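Local atomic coordinates of ZYRO0G01672p (Zygosaccharomyces rouxii, PDB entry 4U8T), a protein that probably reads N6-methyladenosine in messenger RNA through its YTH domain, the part present here bound to methylated RNA. Residues P18-P23 against R115-R120; Y72-V77 against S156-F161; L131-D136 against A151-S156. All blocks are in the same frame, centred on the assembly; numbering follows the deposited sequence.

Overall arrangement
From the N terminus, the loop 18-23 runs ahead of the first long strand, and interaction 1 lays it against strand 111-123, closing a loop of 91 residues. Strand 71-77 lies within that loop but its partner lies beyond it: interaction 2 joins residues 72-77 to the second half of helix 151-161, so interactions 1 and 2 cross. Interaction 3 spans the shortest length of chain, 14 residues between its segments, returning the start of the same helix to the 131-136 turn, and lies within the span of interaction 2, with Ser156 common to both. Thus the N-terminal loop and the helix both reach the mixed sheet, while the small 131-139 hairpin attaches to the helix start.

Interaction 1: residues P18-P23 against R115-R120; sequences PWIHVP and RWIVVR
The backbones of Ile117 and Val118 both hydrogen-bond to that of Val86, and it is the side chains of this pair that receive Ile20. Across the contact a single methyl does the touching: Ile20 CD1 lies 3.9 Å from Val118 CG2 and 4.2 Å from Ile117 CG2. An extended chi2 of 176° carries CD1 out to this double contact. Ile20 meets Val118 at about a right angle and Ile117 at a slant, its end methyl set between their CG2 branches. The shared partner Val86 marks the pair as a classic beta bulge, and Ile117 supports the assignment with phi -114° and psi -47°, a turn away from the extended values of its neighbours. In the mixed sheet of the YTH domain, the bulge lies on strand 111-123 where it pairs with strand 82-94, and the N-terminal loop packs over it. The interface is small, 95 Å² summed over both sides, and wholly apolar. Buried Val118 is also touched by Phe161 of helix 151-161, while Ile20 rests on Lys162 just beyond that helix. Trp116, next to the bulge, turns to other partners: its ring meets Phe75, and its NE1 hydrogen-bonds to Ser42 OG of helix 36-45.

Interaction 2: residues Y72-V77 against S156-F161; sequences YLLFSV and SILKLF
Leu74 presents its two methyls to two different helix residues: CD1 meets Ile157 CG2 at 4.2 Å, and CD2 meets Leu158 CD2 at 4.3 Å. All three of these residues are buried. With chi2 of Leu74 at -176°, CD1 is anti to CA and reaches farther out, while CD2 branches to the side. Leu158 comes from the helix at a steep angle to Leu74, nearer perpendicular than parallel. Its own CD1 is turned to Tyr72, where the nearest ring atom, CD2, stands 4.8 Å away. Ile157 makes its closest touch through CG2; its side chain also packs on Leu127 and Phe130. The geometry is that of a helix laid on one face of the mixed sheet of the YTH domain. Strand 71-77 alternates accordingly: Leu74 points to helix 151-161, whereas the ring of Phe75 leads away from it and packs on Val39 of helix 36-45. Phe161, a turn further along the helix, flanks the contact more loosely, its CE2 5.0 Å from Leu74 CD2, and continues onto Phe83 and Val86 of the adjacent strand. The nearest atoms of the bound RNA and this contact are about 4 Å apart.

Interaction 3: residues L131-D136 against A151-S156; sequences LIPAND and ATISKS
Ile153 carries the whole helix side of this contact, meeting three successive residues, Leu131, Ile132 and Pro133. Its closest approach is to backbone: the methyl CD1 lies 3.5 Å from Leu131 O, a van der Waals touch against a carbonyl oxygen. The same methyl is 4.2 Å from Pro133 CD, the ring carbon bonded to its N. An extended chi2 of 166° brings CD1 this far from the helix, with CG1 set anti to the carbonyl carbon. The inner part of the contact belongs to the second branch: Ile153 CG2 lies 4.4 Å from Ile132 CD1. Ile132 is buried and also touches Ile149, as does the buried Ser154 one residue further along the helix, so this edge merges with the interior.

Burial, not distance, sets the two sides apart: the touches to Leu131 O and Pro133 CD, though shorter, lie beside exposed residues. The CB of Leu131 points away from the helix, and no side-chain atom comes nearer than 6.3 Å to it, which leaves only its backbone to meet Ile153. With 107 Å² buried in total, the interface is modest and without polar pairing. Past Pro133 the chain turns back, and the Asn135 N to Ile132 O hydrogen bond, 3.1 Å long, encloses Pro133 and Ala134 with angles near those of a type I beta turn. Ile132 also bonds through its backbone to Lys138. The helix start thus packs against the first strand of a short, weakly bonded antiparallel beta-hairpin, 131-132 with 138-139, set beside the main sheet of the YTH domain.

Interaction 1: residues P18-P23 against R115-R120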
ATOM      1  N   PRO A  18     -16.501  -4.316   5.938  1.00 34.66           N
ATOM      2  CA  PRO A  18     -17.354  -5.357   5.359  1.00 39.84           C
ATOM      3  C   PRO A  18     -17.169  -5.539   3.855  1.00 40.33           C
ATOM      4  O   PRO A  18     -17.224  -6.655   3.367  1.00 37.83           O
ATOM      5  CB  PRO A  18     -18.760  -4.874   5.699  1.00 33.06           C
ATOM      6  CG  PRO A  18     -18.588  -4.183   6.949  1.00 27.49           C
ATOM      7  CD  PRO A  18     -17.271  -3.470   6.859  1.00 33.74           C
ATOM      8  N   TRP A  19     -16.999  -4.464   3.112  1.00 42.65           N
ATOM      9  CA  TRP A  19     -16.787  -4.622   1.687  1.00 48.36           C
ATOM     10  C   TRP A  19     -15.706  -3.667   1.212  1.00 43.84           C
ATOM     11  O   TRP A  19     -15.474  -2.640   1.819  1.00 38.21           O
ATOM     12  CB  TRP A  19     -18.097  -4.389   0.936  1.00 47.85           C
ATOM     13  CG  TRP A  19     -18.790  -3.203   1.444  1.00 51.59           C
ATOM     14  CD1 TRP A  19     -19.645  -3.155   2.493  1.00 50.12           C
ATOM     15  CD2 TRP A  19     -18.709  -1.865   0.921  1.00 58.41           C
ATOM     16  NE1 TRP A  19     -20.088  -1.862   2.683  1.00 57.50           N
ATOM     17  CE2 TRP A  19     -19.533  -1.055   1.724  1.00 58.36           C
ATOM     18  CE3 TRP A  19     -18.021  -1.276  -0.140  1.00 52.78           C
ATOM     19  CZ2 TRP A  19     -19.690   0.311   1.492  1.00 54.19           C
ATOM     20  CZ3 TRP A  19     -18.173   0.077  -0.357  1.00 53.60           C
ATOM     21  CH2 TRP A  19     -18.997   0.855   0.451  1.00 53.56           C
ATOM     22  N   ILE A  20     -15.067  -4.011   0.103  1.00 47.28           N
ATOM     23  CA  ILE A  20     -14.193  -3.088  -0.602  1.00 44.06           C
ATOM     24  C   ILE A  20     -14.648  -2.982  -2.027  1.00 40.47           C
ATOM     25  O   ILE A  20     -14.546  -3.933  -2.774  1.00 42.72           O
ATOM     26  CB  ILE A  20     -12.730  -3.531  -0.599  1.00 37.06           C
ATOM     27  CG1 ILE A  20     -12.229  -3.692   0.826  1.00 40.74           C
ATOM     28  CG2 ILE A  20     -11.885  -2.501  -1.289  1.00 33.31           C
ATOM     29  CD1 ILE A  20     -10.824  -4.209   0.914  1.00 37.22           C
ATOM     30  N   HIS A  21     -15.148  -1.826  -2.417  1.00 33.03           N
ATOM     31  CA  HIS A  21     -15.553  -1.677  -3.791  1.00 36.75           C
ATOM     32  C   HIS A  21     -14.448  -1.064  -4.619  1.00 37.89           C
ATOM     33  O   HIS A  21     -14.068   0.092  -4.424  1.00 33.13           O
ATOM     34  CB  HIS A  21     -16.807  -0.822  -3.910  1.00 40.21           C
ATOM     35  CG  HIS A  21     -17.065  -0.361  -5.306  1.00 47.55           C
ATOM     36  ND1 HIS A  21     -17.401  -1.230  -6.323  1.00 49.22           N
ATOM     37  CD2 HIS A  21     -17.000   0.868  -5.867  1.00 40.74           C
ATOM     38  CE1 HIS A  21     -17.534  -0.554  -7.449  1.00 46.42           C
ATOM     39  NE2 HIS A  21     -17.300   0.721  -7.197  1.00 46.79           N
ATOM     40  N   VAL A  22     -13.964  -1.851  -5.572  1.00 35.53           N
ATOM     41  CA  VAL A  22     -12.852  -1.456  -6.423  1.00 35.24           C
ATOM     42  C   VAL A  22     -13.358  -0.904  -7.753  1.00 29.88           C
ATOM     43  O   VAL A  22     -13.773  -1.666  -8.606  1.00 31.40           O
ATOM     44  CB  VAL A  22     -11.928  -2.679  -6.684  1.00 31.26           C
ATOM     45  CG1 VAL A  22     -10.732  -2.293  -7.486  1.00 26.37           C
ATOM     46  CG2 VAL A  22     -11.488  -3.277  -5.388  1.00 29.72           C
ATOM     47  N   PRO A  23     -13.288   0.412  -7.957  1.00 27.26           N
ATOM     48  CA  PRO A  23     -13.734   0.984  -9.233  1.00 29.98           C
ATOM     49  C   PRO A  23     -12.944   0.464 -10.426  1.00 32.35           C
ATOM     50  O   PRO A  23     -11.775   0.157 -10.287  1.00 34.20           O
ATOM     51  CB  PRO A  23     -13.505   2.481  -9.046  1.00 26.33           C
ATOM     52  CG  PRO A  23     -13.396   2.673  -7.599  1.00 29.22           C
ATOM     53  CD  PRO A  23     -12.792   1.443  -7.048  1.00 27.06           C
ATOM     54  N   ARG A 115      -5.772   7.398   2.246  1.00 22.42           N
ATOM     55  CA  ARG A 115      -6.906   7.031   3.067  1.00 26.88           C
ATOM     56  C   ARG A 115      -6.844   5.546   3.425  1.00 22.97           C
ATOM     57  O   ARG A 115      -6.863   4.696   2.555  1.00 25.54           O
ATOM     58  CB  ARG A 115      -8.180   7.469   2.351  1.00 33.24           C
ATOM     59  CG  ARG A 115      -8.569   8.864   2.818  1.00 42.93           C
ATOM     60  CD  ARG A 115      -9.423   9.691   1.871  1.00 47.78           C
ATOM     61  NE  ARG A 115     -10.476   8.941   1.200  1.00 55.38           N
ATOM     62  CZ  ARG A 115     -11.162   9.408   0.161  1.00 54.83           C
ATOM     63  NH1 ARG A 115     -12.092   8.651  -0.412  1.00 51.46           N
ATOM     64  NH2 ARG A 115     -10.936  10.643  -0.284  1.00 45.05           N
ATOM     65  N   TRP A 116      -6.636   5.230   4.695  1.00 23.08           N
ATOM     66  CA  TRP A 116      -6.545   3.827   5.099  1.00 21.68           C
ATOM     67  C   TRP A 116      -7.890   3.078   5.124  1.00 25.20           C
ATOM     68  O   TRP A 116      -8.899   3.586   5.568  1.00 28.64           O
ATOM     69  CB  TRP A 116      -5.813   3.743   6.447  1.00 21.17           C
ATOM     70  CG  TRP A 116      -4.333   3.857   6.267  1.00 18.59           C
ATOM     71  CD1 TRP A 116      -3.621   4.996   6.086  1.00 17.29           C
ATOM     72  CD2 TRP A 116      -3.391   2.789   6.221  1.00 16.66           C
ATOM     73  NE1 TRP A 116      -2.305   4.714   5.936  1.00 16.27           N
ATOM     74  CE2 TRP A 116      -2.133   3.359   6.007  1.00 16.15           C
ATOM     75  CE3 TRP A 116      -3.486   1.407   6.342  1.00 17.03           C
ATOM     76  CZ2 TRP A 116      -0.984   2.597   5.908  1.00 13.77           C
ATOM     77  CZ3 TRP A 116      -2.337   0.657   6.248  1.00 16.78           C
ATOM     78  CH2 TRP A 116      -1.111   1.249   6.031  1.00 13.07           C
ATOM     79  N   ILE A 117      -7.864   1.860   4.593  1.00 21.99           N
ATOM     80  CA  ILE A 117      -9.033   1.001   4.402  1.00 23.39           C
ATOM     81  C   ILE A 117      -9.003  -0.263   5.251  1.00 24.80           C
ATOM     82  O   ILE A 117      -9.998  -0.671   5.840  1.00 31.33           O
ATOM     83  CB  ILE A 117      -9.126   0.503   2.960  1.00 25.77           C
ATOM     84  CG1 ILE A 117      -9.417   1.590   1.973  1.00 25.51           C
ATOM     85  CG2 ILE A 117     -10.192  -0.535   2.807  1.00 28.71           C
ATOM     86  CD1 ILE A 117      -9.489   0.972   0.639  1.00 27.15           C
ATOM     87  N   VAL A 118      -7.853  -0.918   5.228  1.00 20.18           N
ATOM     88  CA  VAL A 118      -7.644  -2.177   5.904  1.00 20.34           C
ATOM     89  C   VAL A 118      -6.424  -2.063   6.782  1.00 22.25           C
ATOM     90  O   VAL A 118      -5.404  -1.574   6.353  1.00 19.60           O
ATOM     91  CB  VAL A 118      -7.420  -3.327   4.922  1.00 21.39           C
ATOM     92  CG1 VAL A 118      -7.365  -4.629   5.651  1.00 20.24           C
ATOM     93  CG2 VAL A 118      -8.503  -3.361   3.901  1.00 25.78           C
ATOM     94  N   VAL A 119      -6.540  -2.488   8.024  1.00 20.93           N
ATOM     95  CA  VAL A 119      -5.379  -2.653   8.864  1.00 18.81           C
ATOM     96  C   VAL A 119      -5.432  -4.060   9.395  1.00 20.73           C
ATOM     97  O   VAL A 119      -6.222  -4.361  10.267  1.00 26.15           O
ATOM     98  CB  VAL A 119      -5.340  -1.638  10.034  1.00 20.19           C
ATOM     99  CG1 VAL A 119      -4.190  -1.925  10.949  1.00 21.09           C
ATOM    100  CG2 VAL A 119      -5.241  -0.229   9.536  1.00 15.69           C
ATOM    101  N   ARG A 120      -4.594  -4.927   8.872  1.00 17.91           N
ATOM    102  CA  ARG A 120      -4.628  -6.320   9.263  1.00 16.41           C
ATOM    103  C   ARG A 120      -3.443  -7.068   8.719  1.00 19.31           C
ATOM    104  O   ARG A 120      -3.042  -6.840   7.607  1.00 19.81           O
ATOM    105  CB  ARG A 120      -5.899  -6.994   8.778  1.00 24.02           C
ATOM    106  CG  ARG A 120      -5.679  -8.472   8.562  1.00 28.48           C
ATOM    107  CD  ARG A 120      -6.786  -9.199   7.935  1.00 26.85           C
ATOM    108  NE  ARG A 120      -6.521 -10.605   8.111  1.00 29.61           N
ATOM    109  CZ  ARG A 120      -7.410 -11.559   7.902  1.00 42.87           C
ATOM    110  NH1 ARG A 120      -7.077 -12.821   8.102  1.00 51.35           N
ATOM    111  NH2 ARG A 120      -8.632 -11.250   7.514  1.00 42.15           N
TER

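Interaction 2: residues Y72-V77 against S156-F161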
ATOM      1  N   TYR A  72      -4.557   1.632  -5.185  1.00 22.01           N
ATOM      2  CA  TYR A  72      -4.463   0.902  -3.935  1.00 16.96           C
ATOM      3  C   TYR A  72      -3.013   0.619  -3.601  1.00 18.19           C
ATOM      4  O   TYR A  72      -2.207   0.286  -4.445  1.00 17.43           O
ATOM      5  CB  TYR A  72      -5.254  -0.386  -4.019  1.00 17.40           C
ATOM      6  CG  TYR A  72      -6.731  -0.148  -4.111  1.00 25.16           C
ATOM      7  CD1 TYR A  72      -7.335   0.082  -5.330  1.00 24.49           C
ATOM      8  CD2 TYR A  72      -7.528  -0.155  -2.980  1.00 20.69           C
ATOM      9  CE1 TYR A  72      -8.673   0.310  -5.415  1.00 24.22           C
ATOM     10  CE2 TYR A  72      -8.847   0.066  -3.060  1.00 24.49           C
ATOM     11  CZ  TYR A  72      -9.431   0.296  -4.284  1.00 28.52           C
ATOM     12  OH  TYR A  72     -10.783   0.520  -4.374  1.00 27.60           O
ATOM     13  N   LEU A  73      -2.702   0.789  -2.332  1.00 18.86           N
ATOM     14  CA  LEU A  73      -1.377   0.548  -1.816  1.00 16.45           C
ATOM     15  C   LEU A  73      -1.441  -0.604  -0.831  1.00 19.70           C
ATOM     16  O   LEU A  73      -2.178  -0.561   0.136  1.00 19.28           O
ATOM     17  CB  LEU A  73      -0.830   1.811  -1.156  1.00 16.50           C
ATOM     18  CG  LEU A  73      -0.848   3.111  -1.962  1.00 18.59           C
ATOM     19  CD1 LEU A  73      -0.465   4.264  -1.080  1.00 17.91           C
ATOM     20  CD2 LEU A  73       0.114   3.019  -3.139  1.00 18.84           C
ATOM     21  N   LEU A  74      -0.665  -1.639  -1.088  1.00 14.04           N
ATOM     22  CA  LEU A  74      -0.637  -2.785  -0.215  1.00 14.58           C
ATOM     23  C   LEU A  74       0.649  -2.740   0.583  1.00 17.73           C
ATOM     24  O   LEU A  74       1.711  -2.904   0.033  1.00 21.05           O
ATOM     25  CB  LEU A  74      -0.770  -4.075  -1.035  1.00 17.44           C
ATOM     26  CG  LEU A  74      -1.845  -4.078  -2.158  1.00 22.64           C
ATOM     27  CD1 LEU A  74      -1.957  -5.428  -2.820  1.00 22.41           C
ATOM     28  CD2 LEU A  74      -3.225  -3.647  -1.723  1.00 17.52           C
ATOM     29  N   PHE A  75       0.549  -2.443   1.871  1.00 15.54           N
ATOM     30  CA  PHE A  75       1.711  -2.202   2.713  1.00 14.50           C
ATOM     31  C   PHE A  75       2.353  -3.469   3.302  1.00 18.66           C
ATOM     32  O   PHE A  75       1.694  -4.394   3.722  1.00 17.53           O
ATOM     33  CB  PHE A  75       1.347  -1.276   3.851  1.00 14.14           C
ATOM     34  CG  PHE A  75       1.310   0.166   3.489  1.00 11.52           C
ATOM     35  CD1 PHE A  75       0.262   0.691   2.777  1.00 10.61           C
ATOM     36  CD2 PHE A  75       2.303   1.017   3.916  1.00 11.84           C
ATOM     37  CE1 PHE A  75       0.226   2.011   2.480  1.00  9.98           C
ATOM     38  CE2 PHE A  75       2.275   2.335   3.602  1.00 16.46           C
ATOM     39  CZ  PHE A  75       1.235   2.838   2.889  1.00 11.41           C
ATOM     40  N   SER A  76       3.668  -3.463   3.364  1.00 19.21           N
ATOM     41  CA  SER A  76       4.425  -4.568   3.900  1.00 16.64           C
ATOM     42  C   SER A  76       5.721  -4.075   4.494  1.00 16.36           C
ATOM     43  O   SER A  76       6.489  -3.415   3.818  1.00 20.83           O
ATOM     44  CB  SER A  76       4.711  -5.567   2.796  1.00 14.93           C
ATOM     45  OG  SER A  76       5.714  -6.465   3.169  1.00 16.25           O
ATOM     46  N   VAL A  77       5.997  -4.400   5.745  1.00 16.81           N
ATOM     47  CA  VAL A  77       7.254  -3.964   6.341  1.00 17.48           C
ATOM     48  C   VAL A  77       8.390  -4.910   5.931  1.00 16.53           C
ATOM     49  O   VAL A  77       8.196  -6.107   5.848  1.00 16.41           O
ATOM     50  CB  VAL A  77       7.120  -3.845   7.861  1.00 14.13           C
ATOM     51  CG1 VAL A  77       8.409  -3.486   8.476  1.00 11.07           C
ATOM     52  CG2 VAL A  77       6.110  -2.781   8.186  1.00 14.76           C
ATOM     53  N   SER A 156      -7.977 -10.782  -5.780  1.00 26.58           N
ATOM     54  CA  SER A 156      -7.856 -11.994  -4.996  1.00 30.65           C
ATOM     55  C   SER A 156      -7.143 -11.735  -3.669  1.00 34.21           C
ATOM     56  O   SER A 156      -7.522 -12.288  -2.646  1.00 38.54           O
ATOM     57  CB  SER A 156      -7.120 -13.076  -5.773  1.00 33.65           C
ATOM     58  OG  SER A 156      -7.894 -13.533  -6.857  1.00 34.07           O
ATOM     59  N   ILE A 157      -6.094 -10.925  -3.699  1.00 30.03           N
ATOM     60  CA  ILE A 157      -5.356 -10.556  -2.511  1.00 26.10           C
ATOM     61  C   ILE A 157      -6.263  -9.741  -1.595  1.00 29.99           C
ATOM     62  O   ILE A 157      -6.252  -9.896  -0.380  1.00 29.54           O
ATOM     63  CB  ILE A 157      -4.096  -9.748  -2.870  1.00 25.70           C
ATOM     64  CG1 ILE A 157      -3.138 -10.596  -3.686  1.00 22.79           C
ATOM     65  CG2 ILE A 157      -3.412  -9.214  -1.632  1.00 26.29           C
ATOM     66  CD1 ILE A 157      -1.963  -9.870  -4.165  1.00 16.77           C
ATOM     67  N   LEU A 158      -7.052  -8.853  -2.172  1.00 28.80           N
ATOM     68  CA  LEU A 158      -7.940  -8.059  -1.347  1.00 29.65           C
ATOM     69  C   LEU A 158      -8.951  -8.957  -0.641  1.00 35.93           C
ATOM     70  O   LEU A 158      -9.416  -8.629   0.434  1.00 41.81           O
ATOM     71  CB  LEU A 158      -8.659  -7.004  -2.161  1.00 27.98           C
ATOM     72  CG  LEU A 158      -7.877  -5.768  -2.568  1.00 23.06           C
ATOM     73  CD1 LEU A 158      -8.834  -4.814  -3.219  1.00 21.21           C
ATOM     74  CD2 LEU A 158      -7.212  -5.129  -1.387  1.00 21.46           C
ATOM     75  N   LYS A 159      -9.326 -10.064  -1.270  1.00 34.78           N
ATOM     76  CA  LYS A 159     -10.205 -11.023  -0.637  1.00 36.73           C
ATOM     77  C   LYS A 159      -9.570 -11.532   0.637  1.00 35.67           C
ATOM     78  O   LYS A 159     -10.235 -11.618   1.654  1.00 36.92           O
ATOM     79  CB  LYS A 159     -10.539 -12.191  -1.581  1.00 43.96           C
ATOM     80  CG  LYS A 159     -11.646 -11.899  -2.602  1.00 50.05           C
ATOM     81  CD  LYS A 159     -11.439 -12.698  -3.907  1.00 57.90           C
ATOM     82  CE  LYS A 159     -12.417 -12.274  -5.014  1.00 62.62           C
ATOM     83  NZ  LYS A 159     -11.995 -12.751  -6.362  1.00 66.52           N
ATOM     84  N   LEU A 160      -8.287 -11.866   0.583  1.00 34.47           N
ATOM     85  CA  LEU A 160      -7.580 -12.338   1.763  1.00 34.21           C
ATOM     86  C   LEU A 160      -7.498 -11.300   2.883  1.00 34.68           C
ATOM     87  O   LEU A 160      -7.510 -11.638   4.056  1.00 33.25           O
ATOM     88  CB  LEU A 160      -6.188 -12.787   1.381  1.00 31.10           C
ATOM     89  CG  LEU A 160      -6.178 -14.156   0.711  1.00 32.88           C
ATOM     90  CD1 LEU A 160      -4.789 -14.723   0.693  1.00 29.00           C
ATOM     91  CD2 LEU A 160      -7.111 -15.079   1.413  1.00 40.47           C
ATOM     92  N   PHE A 161      -7.453 -10.026   2.530  1.00 37.38           N
ATOM     93  CA  PHE A 161      -7.411  -9.003   3.557  1.00 35.49           C
ATOM     94  C   PHE A 161      -8.730  -8.846   4.301  1.00 39.42           C
ATOM     95  O   PHE A 161      -8.730  -8.425   5.450  1.00 42.78           O
ATOM     96  CB  PHE A 161      -7.030  -7.652   2.958  1.00 33.43           C
ATOM     97  CG  PHE A 161      -5.562  -7.396   2.938  1.00 29.89           C
ATOM     98  CD1 PHE A 161      -4.901  -7.056   4.090  1.00 26.15           C
ATOM     99  CD2 PHE A 161      -4.859  -7.440   1.777  1.00 30.83           C
ATOM    100  CE1 PHE A 161      -3.576  -6.814   4.086  1.00 25.90           C
ATOM    101  CE2 PHE A 161      -3.527  -7.186   1.768  1.00 29.94           C
ATOM    102  CZ  PHE A 161      -2.885  -6.873   2.926  1.00 27.73           C
TER

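Interaction 3: residues L131-D136 against A151-S156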
ATOM      1  N   LEU A 131       1.815 -15.160  -8.330  1.00 21.67           N
ATOM      2  CA  LEU A 131       3.018 -14.909  -9.082  1.00 18.65           C
ATOM      3  C   LEU A 131       2.784 -13.711  -9.970  1.00 22.06           C
ATOM      4  O   LEU A 131       1.737 -13.586 -10.564  1.00 25.01           O
ATOM      5  CB  LEU A 131       3.384 -16.140  -9.891  1.00 19.54           C
ATOM      6  CG  LEU A 131       3.547 -17.451  -9.108  1.00 21.67           C
ATOM      7  CD1 LEU A 131       3.918 -18.590 -10.035  1.00 18.38           C
ATOM      8  CD2 LEU A 131       4.593 -17.338  -7.994  1.00 16.61           C
ATOM      9  N   ILE A 132       3.756 -12.819 -10.059  1.00 20.84           N
ATOM     10  CA  ILE A 132       3.571 -11.593 -10.802  1.00 19.00           C
ATOM     11  C   ILE A 132       4.209 -11.746 -12.194  1.00 21.38           C
ATOM     12  O   ILE A 132       5.406 -11.882 -12.311  1.00 23.29           O
ATOM     13  CB  ILE A 132       4.179 -10.394 -10.023  1.00 20.10           C
ATOM     14  CG1 ILE A 132       3.478 -10.182  -8.669  1.00 19.10           C
ATOM     15  CG2 ILE A 132       4.239  -9.138 -10.865  1.00 21.57           C
ATOM     16  CD1 ILE A 132       1.978 -10.166  -8.701  1.00 17.88           C
ATOM     17  N   PRO A 133       3.392 -11.760 -13.258  1.00 22.82           N
ATOM     18  CA  PRO A 133       3.856 -12.006 -14.622  1.00 17.93           C
ATOM     19  C   PRO A 133       4.910 -11.032 -15.112  1.00 18.66           C
ATOM     20  O   PRO A 133       5.770 -11.459 -15.839  1.00 22.22           O
ATOM     21  CB  PRO A 133       2.587 -11.850 -15.451  1.00 17.10           C
ATOM     22  CG  PRO A 133       1.537 -12.060 -14.574  1.00 17.87           C
ATOM     23  CD  PRO A 133       1.940 -11.555 -13.244  1.00 24.38           C
ATOM     24  N   ALA A 134       4.810  -9.756 -14.763  1.00 18.88           N
ATOM     25  CA  ALA A 134       5.741  -8.749 -15.254  1.00 17.07           C
ATOM     26  C   ALA A 134       6.977  -8.635 -14.367  1.00 17.93           C
ATOM     27  O   ALA A 134       7.842  -7.804 -14.592  1.00 17.50           O
ATOM     28  CB  ALA A 134       5.061  -7.417 -15.370  1.00 16.42           C
ATOM     29  N   ASN A 135       7.033  -9.468 -13.344  1.00 18.10           N
ATOM     30  CA  ASN A 135       8.165  -9.523 -12.464  1.00 14.26           C
ATOM     31  C   ASN A 135       8.802 -10.886 -12.465  1.00 17.51           C
ATOM     32  O   ASN A 135       9.106 -11.425 -11.422  1.00 18.83           O
ATOM     33  CB  ASN A 135       7.723  -9.149 -11.058  1.00 16.43           C
ATOM     34  CG  ASN A 135       8.869  -8.840 -10.142  1.00 15.99           C
ATOM     35  OD1 ASN A 135       9.903  -8.331 -10.575  1.00 19.96           O
ATOM     36  ND2 ASN A 135       8.681  -9.115  -8.859  1.00 16.24           N
ATOM     37  N   ASP A 136       8.967 -11.448 -13.649  1.00 20.52           N
ATOM     38  CA  ASP A 136       9.677 -12.703 -13.875  1.00 18.49           C
ATOM     39  C   ASP A 136       9.058 -13.851 -13.099  1.00 20.93           C
ATOM     40  O   ASP A 136       9.752 -14.762 -12.640  1.00 21.33           O
ATOM     41  CB  ASP A 136      11.142 -12.575 -13.496  1.00 21.43           C
ATOM     42  CG  ASP A 136      11.989 -13.562 -14.229  1.00 26.17           C
ATOM     43  OD1 ASP A 136      11.614 -13.846 -15.368  1.00 25.03           O
ATOM     44  OD2 ASP A 136      12.977 -14.088 -13.675  1.00 30.91           O
ATOM     45  N   ALA A 151      -4.560  -6.321 -11.878  1.00 32.29           N
ATOM     46  CA  ALA A 151      -5.859  -6.121 -11.232  1.00 31.62           C
ATOM     47  C   ALA A 151      -6.554  -7.384 -10.741  1.00 28.21           C
ATOM     48  O   ALA A 151      -7.071  -7.426  -9.647  1.00 27.26           O
ATOM     49  CB  ALA A 151      -6.766  -5.397 -12.168  1.00 28.98           C
ATOM     50  N   THR A 152      -6.620  -8.400 -11.573  1.00 30.12           N
ATOM     51  CA  THR A 152      -7.328  -9.599 -11.183  1.00 31.54           C
ATOM     52  C   THR A 152      -6.597 -10.284 -10.007  1.00 33.41           C
ATOM     53  O   THR A 152      -7.239 -10.761  -9.080  1.00 34.27           O
ATOM     54  CB  THR A 152      -7.522 -10.549 -12.380  1.00 28.56           C
ATOM     55  OG1 THR A 152      -8.042 -11.799 -11.923  1.00 28.09           O
ATOM     56  CG2 THR A 152      -6.208 -10.780 -13.092  1.00 41.39           C
ATOM     57  N   ILE A 153      -5.270 -10.366 -10.055  1.00 29.38           N
ATOM     58  CA  ILE A 153      -4.515 -10.882  -8.929  1.00 25.49           C
ATOM     59  C   ILE A 153      -4.746 -10.045  -7.678  1.00 24.91           C
ATOM     60  O   ILE A 153      -4.890 -10.572  -6.606  1.00 26.36           O
ATOM     61  CB  ILE A 153      -3.027 -10.968  -9.258  1.00 26.60           C
ATOM     62  CG1 ILE A 153      -2.775 -12.192 -10.133  1.00 30.27           C
ATOM     63  CG2 ILE A 153      -2.216 -11.147  -8.030  1.00 21.57           C
ATOM     64  CD1 ILE A 153      -1.434 -12.224 -10.802  1.00 24.89           C
ATOM     65  N   SER A 154      -4.787  -8.733  -7.820  1.00 26.95           N
ATOM     66  CA  SER A 154      -5.001  -7.839  -6.691  1.00 24.14           C
ATOM     67  C   SER A 154      -6.314  -8.053  -5.955  1.00 25.85           C
ATOM     68  O   SER A 154      -6.368  -7.988  -4.735  1.00 28.48           O
ATOM     69  CB  SER A 154      -4.948  -6.390  -7.152  1.00 22.00           C
ATOM     70  OG  SER A 154      -3.654  -6.006  -7.518  1.00 22.40           O
ATOM     71  N   LYS A 155      -7.384  -8.241  -6.703  1.00 27.86           N
ATOM     72  CA  LYS A 155      -8.685  -8.471  -6.126  1.00 25.82           C
ATOM     73  C   LYS A 155      -8.704  -9.772  -5.330  1.00 31.38           C
ATOM     74  O   LYS A 155      -9.353  -9.849  -4.308  1.00 32.88           O
ATOM     75  CB  LYS A 155      -9.763  -8.461  -7.212  1.00 26.74           C
ATOM     76  CG  LYS A 155     -10.103  -7.057  -7.681  1.00 28.05           C
ATOM     77  CD  LYS A 155     -10.963  -7.009  -8.925  1.00 30.27           C
ATOM     78  CE  LYS A 155     -11.192  -5.570  -9.357  1.00 33.35           C
ATOM     79  NZ  LYS A 155     -12.094  -5.387 -10.535  1.00 28.64           N
ATOM     80  N   SER A 156      -7.977 -10.782  -5.780  1.00 26.58           N
ATOM     81  CA  SER A 156      -7.856 -11.994  -4.996  1.00 30.65           C
ATOM     82  C   SER A 156      -7.143 -11.735  -3.669  1.00 34.21           C
ATOM     83  O   SER A 156      -7.522 -12.288  -2.646  1.00 38.54           O
ATOM     84  CB  SER A 156      -7.120 -13.076  -5.773  1.00 33.65           C
ATOM     85  OG  SER A 156      -7.894 -13.533  -6.857  1.00 34.07           O
TER